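Long-range contacts in B-agarase (Agarivorans gilvus, PDB 5Z6P), which hydrolyses agarose as a beta-agarase of glycoside hydrolase family 50: residues S220-R225 with R361-W366; Q490-I495 with K607-N612; C96-A101 with N205-S210. All coordinates share one frame; numbering follows the deposited sequence.

Along the chain, contact 3 closes first, contact 1 follows and contact 2 comes last, none enclosing another. Contact 3 pairs strands 95-103 and 199-210 in the agarase CBM-like domain. Contact 1 joins the loop that follows strand 199-210 to the loop after helix 353-361; its centre lies about 33 Å from that of contact 3. Contact 2 packs the ends of helices 478-495 and 581-609 in the beta-galactosidase-like region, about 45 Å from contact 1 and about 57 Å from contact 3, centre to centre. Contacts 2 and 3 sit on opposite sides of the chain's centre, and contact 1 lies where the chain, having left the strands of contact 3, passes towards the rest of the protein.

Contact 1: S220-R225 with R361-W366; sequences SGIIDR and RAMYQW
The N-H of G221 makes a short bond of 2.7 Å to A362 O, in the carbonyl plane and on a lone pair. Two more backbone bonds follow: I223 N donates to M363 O at 3.0 Å, and Q365 N donates to I223 O at 2.9 Å. This second and third bond, on either side of Y364, bridge I223 to Y364. Q365 keeps its CG anti to its own carbonyl carbon (chi1 -71°), and the extended chain runs back over the 220-225 backbone, bringing OE1 to 3.3 Å from D224 CA. A water links that OE1 to R225 N, weakly on the R225 side; a second water accepts the W366 N-H and probably donates to D224 O. Further along, W366 CB meets R225 CB at 3.6 Å while the indole's CE3 comes up to R225 O. On the apolar side, M363 CE presses against I222 CG2 at 3.5 Å, the two side chains running side by side. Y364 lies alongside I223, its hydroxyl tied to I316 O and T723. Two irregular loops are thus joined by an isolated beta bridge, the second loop being entered through the type I turn R361-Y364 at the end of helix 353-361.

Contact 2: Q490-I495 with K607-N612; sequences QVKNEI and KKQLPN
L610 pushes its branched end between three side chains of helix 478-495, and each meets it from a different direction. V491 crosses it at about a right angle, CG1 to L610 CD1 at 4.1 Å. I495 reaches toward it tip to tip, CD1 to L610 CD2 at 4.1 Å. K492 passes obliquely over the same methyl, with CG 3.9 Å from L610 CD2. For I495 the approach depends on a CG1 set between its backbone N and carbonyl carbon (chi1 70°), from where the chain extends on to CD1. Behind this apolar group, I495 also rests on F449 and A451, and L610 on I504 of strand 501-506, so the leucine is packed between helix 478-495 and strand 501-506.

K492 does double duty. Its aliphatic chain is straight as far as CE and slides past Q609, K492 CD lying 4.0 Å from Q609 OE1. A turn at the last torsion (chi4 75°) then swings K492 NZ to 3.0 Å from Q609 O, with the ammonium tilted 16° from the carbonyl plane. This carbonyl lies near the C-terminal end of helix 581-609, where a positive charge is probably welcome; D497 OD1 gives NZ a salt bridge as well. The Q609 amide is gripped at both ends by the preceding part of helix 478-495: NE2 bonds to A485 O and OE1 to S489 OG, which fixes its rotation. The end of helix 478-495 meets the turn that follows helix 581-609, consistent with the outer helical layer of the (beta/alpha)8 barrel expected for family 50 enzymes.

Contact 3: C96-A101 with N205-S210; sequences CFAFDA and NFRLQS
The F206 ring is covered on one face by F99 CB, which sits 3.9 Å from the ring centroid as a CH-pi contact, while F97 CZ meets its edge, 3.7 Å from F206 CD2. The F99 ring runs alongside, nearly parallel but slid so far that the two rings barely overlap. These aromatics belong to an antiparallel strand pair of the CBM-like domain, probably a beta-sandwich. C96 with Q209 and A98 with R207 are hydrogen-bonded pairs, and F97 with L208 between them is a non-hydrogen-bonded one. The shortest rung is C96 N to Q209 O at 2.6 Å.

On the face bearing C96, A98, R207 and Q209, R207 carries most of the side-chain polar contact. Its CG occupies the position between backbone N and carbonyl carbon (chi1 66°), and the extended chain lays the guanidinium over A98 CB, which lies 3.8 Å from its plane. Its N-H groups are shared out in plane. R207 NE bonds to Q209 OE1 at 2.8 Å, and R207 NH1 bonds to N205 O at 2.9 Å. D100 supplies the salt bridge; S136 OG, on the neighbouring strand 135-140, bonds to both D100 OD1 and R207 NH2 and helps hold the pair together. R207 NH1 reaches D100 OD1 at 3.1 Å, coming down on that oxygen from 63° above the carboxylate plane.

Contact 1: S220-R225 with R361-W366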
loop_
_atom_site.group_PDB
_atom_site.type_symbol
_atom_site.label_atom_id
_atom_site.label_comp_id
_atom_site.label_asym_id
_atom_site.label_seq_id
_atom_site.Cartn_x
_atom_site.Cartn_y
_atom_site.Cartn_z
ATOM N N SER A 220 1.061 -20.100 -20.367
ATOM C CA SER A 220 1.748 -19.888 -21.628
ATOM C C SER A 220 0.908 -19.028 -22.556
ATOM O O SER A 220 -0.270 -19.298 -22.782
ATOM C CB SER A 220 2.074 -21.231 -22.292
ATOM O OG SER A 220 2.561 -21.044 -23.606
ATOM N N GLY A 221 1.516 -17.972 -23.071
ATOM C CA GLY A 221 0.842 -17.084 -24.002
ATOM C C GLY A 221 -0.317 -16.272 -23.442
ATOM O O GLY A 221 -1.179 -15.841 -24.203
ATOM N N ILE A 222 -0.341 -16.055 -22.127
ATOM C CA ILE A 222 -1.444 -15.314 -21.495
ATOM C C ILE A 222 -1.367 -13.796 -21.710
ATOM O O ILE A 222 -2.360 -13.094 -21.511
ATOM C CB ILE A 222 -1.517 -15.590 -19.963
ATOM C CG1 ILE A 222 -2.831 -15.089 -19.352
ATOM C CG2 ILE A 222 -0.401 -14.916 -19.262
ATOM C CD1 ILE A 222 -3.904 -16.108 -19.287
ATOM N N ILE A 223 -0.204 -13.281 -22.105
ATOM C CA ILE A 223 -0.047 -11.841 -22.337
ATOM C C ILE A 223 0.050 -11.491 -23.823
ATOM O O ILE A 223 0.872 -12.052 -24.541
ATOM C CB ILE A 223 1.213 -11.273 -21.623
ATOM C CG1 ILE A 223 1.251 -11.670 -20.139
ATOM C CG2 ILE A 223 1.276 -9.763 -21.791
ATOM C CD1 ILE A 223 0.070 -11.166 -19.310
ATOM N N ASP A 224 -0.781 -10.559 -24.288
ATOM C CA ASP A 224 -0.748 -10.169 -25.698
ATOM C C ASP A 224 0.313 -9.105 -25.939
ATOM O O ASP A 224 1.072 -8.766 -25.035
ATOM C CB ASP A 224 -2.130 -9.698 -26.191
ATOM C CG ASP A 224 -2.605 -8.404 -25.547
ATOM O OD1 ASP A 224 -1.790 -7.597 -25.072
ATOM O OD2 ASP A 224 -3.827 -8.173 -25.557
ATOM N N ARG A 225 0.361 -8.567 -27.155
ATOM C CA ARG A 225 1.442 -7.661 -27.511
ATOM C C ARG A 225 1.322 -6.278 -26.877
ATOM O O ARG A 225 2.250 -5.487 -26.948
ATOM C CB ARG A 225 1.543 -7.522 -29.024
ATOM C CG ARG A 225 0.420 -6.784 -29.708
ATOM C CD ARG A 225 0.560 -7.009 -31.219
ATOM N NE ARG A 225 -0.367 -6.208 -32.006
ATOM C CZ ARG A 225 -1.547 -6.635 -32.434
ATOM N NH1 ARG A 225 -1.953 -7.860 -32.145
ATOM N NH2 ARG A 225 -2.322 -5.831 -33.149
ATOM N N ARG A 361 8.996 -16.355 -19.763
ATOM C CA ARG A 361 9.139 -15.950 -21.158
ATOM C C ARG A 361 8.017 -16.512 -22.038
ATOM O O ARG A 361 7.521 -15.829 -22.935
ATOM C CB ARG A 361 10.516 -16.373 -21.701
ATOM C CG ARG A 361 10.753 -16.068 -23.175
ATOM C CD ARG A 361 10.457 -14.621 -23.515
ATOM N NE ARG A 361 10.672 -14.294 -24.927
ATOM C CZ ARG A 361 9.744 -14.378 -25.876
ATOM N NH1 ARG A 361 8.518 -14.794 -25.592
ATOM N NH2 ARG A 361 10.036 -14.034 -27.119
ATOM N N ALA A 362 7.600 -17.741 -21.771
ATOM C CA ALA A 362 6.527 -18.349 -22.559
ATOM C C ALA A 362 5.153 -17.706 -22.291
ATOM O O ALA A 362 4.186 -17.968 -23.007
ATOM C CB ALA A 362 6.467 -19.831 -22.301
ATOM N N MET A 363 5.058 -16.852 -21.272
ATOM C CA MET A 363 3.787 -16.157 -21.031
ATOM C C MET A 363 3.524 -15.091 -22.088
ATOM O O MET A 363 2.376 -14.729 -22.345
ATOM C CB MET A 363 3.761 -15.511 -19.641
ATOM C CG MET A 363 3.644 -16.467 -18.470
ATOM S SD MET A 363 3.728 -15.596 -16.875
ATOM C CE MET A 363 2.140 -14.788 -16.844
ATOM N N TYR A 364 4.591 -14.574 -22.688
ATOM C CA TYR A 364 4.448 -13.475 -23.632
ATOM C C TYR A 364 4.230 -13.959 -25.062
ATOM O O TYR A 364 5.052 -14.684 -25.624
ATOM C CB TYR A 364 5.668 -12.545 -23.566
ATOM C CG TYR A 364 5.931 -12.014 -22.176
ATOM C CD1 TYR A 364 5.174 -10.971 -21.653
ATOM C CD2 TYR A 364 6.919 -12.573 -21.372
ATOM C CE1 TYR A 364 5.405 -10.488 -20.379
ATOM C CE2 TYR A 364 7.150 -12.102 -20.082
ATOM C CZ TYR A 364 6.387 -11.061 -19.594
ATOM O OH TYR A 364 6.618 -10.582 -18.326
ATOM N N GLN A 365 3.104 -13.558 -25.634
ATOM C CA GLN A 365 2.822 -13.797 -27.040
ATOM C C GLN A 365 3.741 -12.969 -27.934
ATOM O O GLN A 365 4.104 -13.400 -29.019
ATOM C CB GLN A 365 1.367 -13.470 -27.367
ATOM C CG GLN A 365 0.344 -14.430 -26.817
ATOM C CD GLN A 365 -1.073 -14.057 -27.229
ATOM O OE1 GLN A 365 -1.373 -12.897 -27.513
ATOM N NE2 GLN A 365 -1.951 -15.037 -27.257
ATOM N N TRP A 366 4.094 -11.768 -27.485
ATOM C CA TRP A 366 4.988 -10.907 -28.247
ATOM C C TRP A 366 5.996 -10.154 -27.386
ATOM O O TRP A 366 5.649 -9.533 -26.383
ATOM C CB TRP A 366 4.190 -9.901 -29.062
ATOM C CG TRP A 366 5.037 -8.932 -29.823
ATOM C CD1 TRP A 366 5.558 -9.108 -31.074
ATOM C CD2 TRP A 366 5.448 -7.624 -29.400
ATOM N NE1 TRP A 366 6.273 -7.997 -31.447
ATOM C CE2 TRP A 366 6.222 -7.072 -30.437
ATOM C CE3 TRP A 366 5.247 -6.868 -28.237
ATOM C CZ2 TRP A 366 6.790 -5.802 -30.352
ATOM C CZ3 TRP A 366 5.805 -5.614 -28.159
ATOM C CH2 TRP A 366 6.571 -5.094 -29.213
HETATM O O HOH W 1 3.332 -10.425 -24.947
HETATM O O HOH W 2 -0.752 -10.684 -29.424
#

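Contact 2: Q490-I495 with K607-N612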
loop_
_atom_site.group_PDB
_atom_site.type_symbol
_atom_site.label_atom_id
_atom_site.label_comp_id
_atom_site.label_asym_id
_atom_site.label_seq_id
_atom_site.Cartn_x
_atom_site.Cartn_y
_atom_site.Cartn_z
ATOM N N GLN A 490 19.126 18.042 -3.819
ATOM C CA GLN A 490 18.631 17.480 -5.081
ATOM C C GLN A 490 17.170 17.859 -5.346
ATOM O O GLN A 490 16.804 18.140 -6.481
ATOM C CB GLN A 490 18.784 15.972 -5.094
ATOM C CG GLN A 490 18.339 15.342 -6.394
ATOM C CD GLN A 490 18.186 13.841 -6.298
ATOM O OE1 GLN A 490 17.098 13.304 -6.501
ATOM N NE2 GLN A 490 19.276 13.154 -5.984
ATOM N N VAL A 491 16.349 17.874 -4.299
ATOM C CA VAL A 491 14.964 18.347 -4.419
ATOM C C VAL A 491 14.933 19.819 -4.836
ATOM O O VAL A 491 14.111 20.220 -5.652
ATOM C CB VAL A 491 14.155 18.167 -3.105
ATOM C CG1 VAL A 491 12.772 18.834 -3.212
ATOM C CG2 VAL A 491 13.983 16.701 -2.787
ATOM N N LYS A 492 15.850 20.615 -4.295
ATOM C CA LYS A 492 15.895 22.025 -4.633
ATOM C C LYS A 492 16.292 22.215 -6.087
ATOM O O LYS A 492 15.731 23.046 -6.779
ATOM C CB LYS A 492 16.856 22.776 -3.729
ATOM C CG LYS A 492 16.905 24.269 -4.024
ATOM C CD LYS A 492 17.949 24.943 -3.187
ATOM C CE LYS A 492 18.022 26.443 -3.477
ATOM N NZ LYS A 492 16.901 27.207 -2.892
ATOM N N ASN A 493 17.269 21.436 -6.536
ATOM C CA ASN A 493 17.692 21.451 -7.925
ATOM C C ASN A 493 16.555 21.005 -8.868
ATOM O O ASN A 493 16.473 21.448 -10.009
ATOM C CB ASN A 493 18.918 20.561 -8.103
ATOM C CG ASN A 493 19.659 20.843 -9.389
ATOM O OD1 ASN A 493 19.713 21.982 -9.848
ATOM N ND2 ASN A 493 20.249 19.810 -9.971
ATOM N N GLU A 494 15.675 20.144 -8.373
ATOM C CA GLU A 494 14.555 19.667 -9.168
ATOM C C GLU A 494 13.433 20.695 -9.226
ATOM O O GLU A 494 12.888 20.954 -10.282
ATOM C CB GLU A 494 14.003 18.351 -8.609
ATOM C CG GLU A 494 14.785 17.112 -8.966
ATOM C CD GLU A 494 14.400 15.926 -8.084
ATOM O OE1 GLU A 494 13.564 16.085 -7.170
ATOM O OE2 GLU A 494 14.940 14.835 -8.290
ATOM N N ILE A 495 13.074 21.277 -8.089
ATOM C CA ILE A 495 11.862 22.079 -8.071
ATOM C C ILE A 495 12.180 23.547 -8.306
ATOM O O ILE A 495 11.281 24.351 -8.553
ATOM C CB ILE A 495 11.060 21.900 -6.740
ATOM C CG1 ILE A 495 11.772 22.541 -5.545
ATOM C CG2 ILE A 495 10.697 20.415 -6.512
ATOM C CD1 ILE A 495 10.832 22.915 -4.420
ATOM N N LYS A 607 14.458 23.353 5.703
ATOM C CA LYS A 607 14.198 24.786 5.831
ATOM C C LYS A 607 15.427 25.631 5.512
ATOM O O LYS A 607 15.269 26.780 5.130
ATOM C CB LYS A 607 13.668 25.137 7.229
ATOM C CG LYS A 607 12.311 24.505 7.595
ATOM C CD LYS A 607 11.193 24.832 6.591
ATOM C CE LYS A 607 9.855 24.188 6.982
ATOM N NZ LYS A 607 8.723 24.569 6.069
ATOM N N LYS A 608 16.636 25.069 5.622
ATOM C CA LYS A 608 17.848 25.836 5.307
ATOM C C LYS A 608 17.905 26.177 3.832
ATOM O O LYS A 608 18.437 27.212 3.452
ATOM C CB LYS A 608 19.137 25.076 5.675
ATOM C CG LYS A 608 19.476 24.971 7.183
ATOM C CD LYS A 608 20.722 24.094 7.389
ATOM C CE LYS A 608 20.880 23.640 8.830
ATOM N NZ LYS A 608 22.188 22.970 9.059
ATOM N N GLN A 609 17.375 25.286 3.000
ATOM C CA GLN A 609 17.460 25.462 1.553
ATOM C C GLN A 609 16.106 25.798 0.923
ATOM O O GLN A 609 16.045 26.440 -0.124
ATOM C CB GLN A 609 18.034 24.207 0.904
ATOM C CG GLN A 609 19.376 23.762 1.480
ATOM C CD GLN A 609 19.993 22.654 0.663
ATOM O OE1 GLN A 609 20.094 22.755 -0.564
ATOM N NE2 GLN A 609 20.402 21.580 1.333
ATOM N N LEU A 610 15.030 25.372 1.572
ATOM C CA LEU A 610 13.690 25.578 1.030
ATOM C C LEU A 610 12.727 26.061 2.106
ATOM O O LEU A 610 11.757 25.384 2.419
ATOM C CB LEU A 610 13.166 24.280 0.393
ATOM C CG LEU A 610 13.914 23.803 -0.846
ATOM C CD1 LEU A 610 13.532 22.367 -1.231
ATOM C CD2 LEU A 610 13.645 24.756 -2.000
ATOM N N PRO A 611 12.996 27.249 2.665
ATOM C CA PRO A 611 12.308 27.700 3.871
ATOM C C PRO A 611 10.821 27.973 3.665
ATOM O O PRO A 611 10.109 28.105 4.645
ATOM C CB PRO A 611 13.053 28.995 4.235
ATOM C CG PRO A 611 13.574 29.500 2.954
ATOM C CD PRO A 611 13.890 28.285 2.121
ATOM N N ASN A 612 10.372 28.034 2.420
ATOM C CA ASN A 612 9.001 28.435 2.099
ATOM C C ASN A 612 8.075 27.265 1.765
ATOM O O ASN A 612 6.883 27.451 1.541
ATOM C CB ASN A 612 9.014 29.403 0.917
ATOM C CG ASN A 612 9.736 30.685 1.227
ATOM O OD1 ASN A 612 9.445 31.338 2.216
ATOM N ND2 ASN A 612 10.697 31.041 0.393
#

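Contact 3: C96-A101 with N205-S210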
loop_
_atom_site.group_PDB
_atom_site.type_symbol
_atom_site.label_atom_id
_atom_site.label_comp_id
_atom_site.label_asym_id
_atom_site.label_seq_id
_atom_site.Cartn_x
_atom_site.Cartn_y
_atom_site.Cartn_z
ATOM N N CYS A 96 -7.403 -27.740 -0.448
ATOM C CA CYS A 96 -7.837 -26.416 -0.014
ATOM C C CYS A 96 -8.849 -26.478 1.135
ATOM O O CYS A 96 -9.685 -27.384 1.216
ATOM C CB CYS A 96 -8.473 -25.640 -1.167
ATOM S SG CYS A 96 -7.443 -25.423 -2.620
ATOM N N PHE A 97 -8.763 -25.505 2.029
ATOM C CA PHE A 97 -9.884 -25.188 2.889
ATOM C C PHE A 97 -10.867 -24.387 2.030
ATOM O O PHE A 97 -10.477 -23.446 1.349
ATOM C CB PHE A 97 -9.436 -24.405 4.126
ATOM C CG PHE A 97 -10.569 -23.824 4.911
ATOM C CD1 PHE A 97 -11.330 -24.621 5.745
ATOM C CD2 PHE A 97 -10.886 -22.480 4.803
ATOM C CE1 PHE A 97 -12.389 -24.085 6.466
ATOM C CE2 PHE A 97 -11.945 -21.938 5.520
ATOM C CZ PHE A 97 -12.693 -22.741 6.350
ATOM N N ALA A 98 -12.133 -24.783 2.029
ATOM C CA ALA A 98 -13.099 -24.188 1.121
ATOM C C ALA A 98 -14.454 -23.946 1.783
ATOM O O ALA A 98 -14.797 -24.570 2.781
ATOM C CB ALA A 98 -13.268 -25.059 -0.095
ATOM N N PHE A 99 -15.211 -23.020 1.215
ATOM C CA PHE A 99 -16.589 -22.789 1.624
ATOM C C PHE A 99 -17.304 -22.018 0.530
ATOM O O PHE A 99 -16.675 -21.437 -0.349
ATOM C CB PHE A 99 -16.661 -22.025 2.951
ATOM C CG PHE A 99 -15.986 -20.681 2.921
ATOM C CD1 PHE A 99 -14.645 -20.560 3.242
ATOM C CD2 PHE A 99 -16.693 -19.541 2.585
ATOM C CE1 PHE A 99 -14.022 -19.333 3.220
ATOM C CE2 PHE A 99 -16.075 -18.312 2.569
ATOM C CZ PHE A 99 -14.736 -18.215 2.875
ATOM N N ASP A 100 -18.623 -22.010 0.584
ATOM C CA ASP A 100 -19.390 -21.249 -0.387
ATOM C C ASP A 100 -19.911 -20.004 0.287
ATOM O O ASP A 100 -20.149 -20.020 1.484
ATOM C CB ASP A 100 -20.535 -22.083 -0.957
ATOM C CG ASP A 100 -20.042 -23.250 -1.788
ATOM O OD1 ASP A 100 -18.860 -23.238 -2.194
ATOM O OD2 ASP A 100 -20.835 -24.176 -2.037
ATOM N N ALA A 101 -20.083 -18.933 -0.480
ATOM C CA ALA A 101 -20.565 -17.679 0.074
ATOM C C ALA A 101 -21.401 -16.880 -0.919
ATOM O O ALA A 101 -21.085 -16.835 -2.103
ATOM C CB ALA A 101 -19.393 -16.845 0.551
ATOM N N ASN A 205 -21.326 -24.974 3.447
ATOM C CA ASN A 205 -20.528 -25.939 2.728
ATOM C C ASN A 205 -19.031 -25.849 2.983
ATOM O O ASN A 205 -18.219 -26.085 2.094
ATOM C CB ASN A 205 -20.854 -25.755 1.264
ATOM C CG ASN A 205 -22.315 -26.076 0.912
ATOM O OD1 ASN A 205 -22.507 -26.736 -0.116
ATOM N ND2 ASN A 205 -23.250 -25.945 1.879
ATOM N N PHE A 206 -18.693 -25.604 4.240
ATOM C CA PHE A 206 -17.324 -25.720 4.710
ATOM C C PHE A 206 -16.853 -27.150 4.514
ATOM O O PHE A 206 -17.561 -28.096 4.844
ATOM C CB PHE A 206 -17.180 -25.308 6.191
ATOM C CG PHE A 206 -17.403 -23.846 6.444
ATOM C CD1 PHE A 206 -18.674 -23.369 6.688
ATOM C CD2 PHE A 206 -16.349 -22.950 6.423
ATOM C CE1 PHE A 206 -18.898 -22.040 6.914
ATOM C CE2 PHE A 206 -16.575 -21.605 6.645
ATOM C CZ PHE A 206 -17.852 -21.159 6.895
ATOM N N ARG A 207 -15.640 -27.281 3.987
ATOM C CA ARG A 207 -15.108 -28.553 3.540
ATOM C C ARG A 207 -13.613 -28.475 3.315
ATOM O O ARG A 207 -13.052 -27.386 3.197
ATOM C CB ARG A 207 -15.787 -28.973 2.243
ATOM C CG ARG A 207 -15.481 -28.051 1.075
ATOM C CD ARG A 207 -16.564 -28.124 0.034
ATOM N NE ARG A 207 -16.252 -27.370 -1.169
ATOM C CZ ARG A 207 -16.800 -26.204 -1.492
ATOM N NH1 ARG A 207 -17.686 -25.645 -0.695
ATOM N NH2 ARG A 207 -16.465 -25.595 -2.617
ATOM N N LEU A 208 -12.982 -29.644 3.257
ATOM C CA LEU A 208 -11.640 -29.774 2.722
ATOM C C LEU A 208 -11.788 -30.311 1.307
ATOM O O LEU A 208 -12.564 -31.236 1.066
ATOM C CB LEU A 208 -10.781 -30.696 3.588
ATOM C CG LEU A 208 -10.497 -30.126 4.980
ATOM C CD1 LEU A 208 -9.834 -31.147 5.862
ATOM C CD2 LEU A 208 -9.632 -28.887 4.884
ATOM N N GLN A 209 -11.075 -29.704 0.367
ATOM C CA GLN A 209 -11.219 -30.067 -1.029
ATOM C C GLN A 209 -9.873 -30.293 -1.687
ATOM O O GLN A 209 -8.981 -29.456 -1.596
ATOM C CB GLN A 209 -11.998 -28.990 -1.779
ATOM C CG GLN A 209 -12.313 -29.354 -3.211
ATOM C CD GLN A 209 -13.623 -28.761 -3.679
ATOM O OE1 GLN A 209 -14.636 -28.825 -2.978
ATOM N NE2 GLN A 209 -13.617 -28.192 -4.875
ATOM N N SER A 210 -9.745 -31.434 -2.351
ATOM C CA SER A 210 -8.545 -31.773 -3.096
ATOM C C SER A 210 -8.281 -30.757 -4.199
ATOM O O SER A 210 -9.202 -30.290 -4.876
ATOM C CB SER A 210 -8.666 -33.171 -3.696
ATOM O OG SER A 210 -9.489 -33.150 -4.851
#